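Local atomic coordinates of protein kinase A regulatory subunit, putative (Trypanosoma cruzi, PDB entry 6FTF), a protein that serves as the regulatory subunit of a cAMP-independent protein kinase A and binds the nucleoside analogue 7-cyano-7-deazainosine at two sites. Residues E27-E30 with D31-N34. Sequence-based numbering, arbitrary orientation.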
ATOM      1  N   GLU A  27     -20.653  10.592 -16.068  1.00 16.94           N
ATOM      2  CA  GLU A  27     -21.298  11.120 -14.871  1.00 18.42           C
ATOM      3  C   GLU A  27     -21.502  10.030 -13.825  1.00 15.37           C
ATOM      4  O   GLU A  27     -21.921   8.913 -14.143  1.00 17.17           O
ATOM      5  CB  GLU A  27     -22.641  11.766 -15.227  1.00 28.11           C
ATOM      6  CG  GLU A  27     -23.145  12.691 -14.132  1.00 43.94           C
ATOM      7  CD  GLU A  27     -24.626  12.986 -14.244  1.00 59.31           C
ATOM      8  OE1 GLU A  27     -25.221  12.670 -15.296  1.00 63.38           O
ATOM      9  OE2 GLU A  27     -25.197  13.526 -13.271  1.00 65.43           O
ATOM     10  N   LYS A  28     -21.188  10.368 -12.579  1.00 15.97           N
ATOM     11  CA  LYS A  28     -21.260   9.449 -11.456  1.00 16.26           C
ATOM     12  C   LYS A  28     -22.219  10.014 -10.425  1.00 15.92           C
ATOM     13  O   LYS A  28     -22.255  11.229 -10.197  1.00 16.62           O
ATOM     14  CB  LYS A  28     -19.892   9.306 -10.783  1.00 14.92           C
ATOM     15  CG  LYS A  28     -18.784   8.749 -11.647  1.00 12.63           C
ATOM     16  CD  LYS A  28     -19.067   7.313 -12.058  1.00 14.17           C
ATOM     17  CE  LYS A  28     -17.891   6.662 -12.744  1.00 12.68           C
ATOM     18  NZ  LYS A  28     -17.596   7.255 -14.040  1.00 15.72           N
ATOM     19  N   SER A  29     -22.989   9.132  -9.792  1.00 14.09           N
ATOM     20  CA  SER A  29     -23.744   9.519  -8.621  1.00 13.94           C
ATOM     21  C   SER A  29     -22.789   9.686  -7.437  1.00 12.71           C
ATOM     22  O   SER A  29     -21.641   9.228  -7.455  1.00 12.50           O
ATOM     23  CB  SER A  29     -24.758   8.432  -8.292  1.00 14.77           C
ATOM     24  OG  SER A  29     -24.063   7.297  -7.815  1.00 12.63           O
ATOM     25  N   GLU A  30     -23.277  10.319  -6.371  1.00 14.79           N
ATOM     26  CA  GLU A  30     -22.468  10.440  -5.168  1.00 14.50           C
ATOM     27  C   GLU A  30     -22.087   9.070  -4.625  1.00 12.83           C
ATOM     28  O   GLU A  30     -20.946   8.858  -4.209  1.00 13.06           O
ATOM     29  CB  GLU A  30     -23.228  11.235  -4.111  1.00 17.38           C
ATOM     30  CG  GLU A  30     -22.376  11.590  -2.901  1.00 51.12           C
ATOM     31  CD  GLU A  30     -23.160  12.307  -1.822  1.00 79.22           C
ATOM     32  OE1 GLU A  30     -23.212  11.797  -0.683  1.00 79.41           O
ATOM     33  OE2 GLU A  30     -23.732  13.376  -2.118  1.00 79.98           O
ATOM     34  N   ASP A  31     -23.028   8.121  -4.634  1.00 12.11           N
ATOM     35  CA  ASP A  31     -22.740   6.784  -4.123  1.00 12.15           C
ATOM     36  C   ASP A  31     -21.705   6.074  -4.991  1.00 11.32           C
ATOM     37  O   ASP A  31     -20.831   5.381  -4.462  1.00 11.28           O
ATOM     38  CB  ASP A  31     -24.030   5.956  -4.023  1.00 14.11           C
ATOM     39  CG  ASP A  31     -24.898   6.329  -2.822  1.00 18.53           C
ATOM     40  OD1 ASP A  31     -24.362   6.681  -1.750  1.00 21.31           O
ATOM     41  OD2 ASP A  31     -26.139   6.237  -2.945  1.00 22.03           O
ATOM     42  N   GLU A  32     -21.779   6.231  -6.316  1.00 11.09           N
ATOM     43  CA  GLU A  32     -20.748   5.652  -7.181  1.00 10.75           C
ATOM     44  C   GLU A  32     -19.390   6.283  -6.912  1.00 10.52           C
ATOM     45  O   GLU A  32     -18.372   5.583  -6.845  1.00 10.78           O
ATOM     46  CB  GLU A  32     -21.096   5.829  -8.659  1.00 10.91           C
ATOM     47  CG  GLU A  32     -22.213   4.943  -9.149  1.00 13.55           C
ATOM     48  CD  GLU A  32     -22.728   5.344 -10.524  1.00 12.67           C
ATOM     49  OE1 GLU A  32     -22.621   6.524 -10.924  1.00 14.91           O
ATOM     50  OE2 GLU A  32     -23.258   4.456 -11.227  1.00 20.37           O
ATOM     51  N   MET A  33     -19.344   7.614  -6.793  0.61 10.93           N
ATOM     52  CA  MET A  33     -18.085   8.280  -6.481  0.61 11.27           C
ATOM     53  C   MET A  33     -17.505   7.746  -5.186  0.61 11.83           C
ATOM     54  O   MET A  33     -16.305   7.456  -5.110  0.61 11.36           O
ATOM     55  CB  MET A  33     -18.297   9.791  -6.378  0.61 13.20           C
ATOM     56  CG  MET A  33     -18.486  10.463  -7.709  0.61 14.14           C
ATOM     57  SD  MET A  33     -17.069  10.207  -8.787  0.61 14.93           S
ATOM     58  CE  MET A  33     -15.807  11.159  -7.963  0.61 13.62           C
ATOM     59  N   ASN A  34     -18.335   7.598  -4.154  1.00 11.69           N
ATOM     60  CA  ASN A  34     -17.828   7.094  -2.882  1.00 13.12           C
ATOM     61  C   ASN A  34     -17.220   5.705  -3.039  1.00 11.11           C
ATOM     62  O   ASN A  34     -16.142   5.425  -2.503  1.00 12.11           O
ATOM     63  CB  ASN A  34     -18.945   7.059  -1.844  1.00 14.64           C
ATOM     64  CG  ASN A  34     -19.398   8.443  -1.439  1.00 22.98           C
ATOM     65  OD1 ASN A  34     -18.700   9.431  -1.672  1.00 23.75           O
ATOM     66  ND2 ASN A  34     -20.574   8.523  -0.834  1.00 21.31           N
TER
HETATM   67  O   HOH W   1     -23.801   7.353 -13.123  1.00 23.53           O
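Ser29 and Glu32 trade side-chain-to-backbone hydrogen bonds in both directions. Ser29 OG accepts from Glu32 N at 2.9 Å with an N-H...O angle of 164°, and Glu32 OE1 accepts from Ser29 N, also at 2.9 Å. The serine torsion explains the first bond: chi1 of 70° sets OG between its own backbone N and carbonyl carbon, where Glu32 N can reach it. The glutamate returns with CG anti to its carbonyl carbon and an extended chain beyond, passing alongside the hydroxyl (Glu32 CG to Ser29 OG 3.3 Å). Its OE1 is approached on the anti side, with Ser29 N 28° out of the carboxylate plane. A water donates to Glu32 OE1 and to Glu27 O, 2.6 Å from each, and ties the carboxylate to the preceding loop. This reciprocal pair is a capping box, with Ser29 as N-cap of helix 30-42, at the surface of the chain, where the loop that follows helix 15-18 runs into helix 30-42. Helical bonding starts at once, since Met33 N donates to Ser29 O at 2.9 Å. Lys28 crosses Met33 at about a right angle, with Lys28 CB 3.6 Å from Met33 SD in one of the two modelled conformers of the methionine; Met33 also packs on Lys55 and Ala58 of helix 51-60. Lys28 crosses Glu32 similarly, yet Lys28 NZ stays 6.0 Å from Glu32 OE1, bonding instead to the carbonyl oxygens of Phe26, Gly59 and Met61.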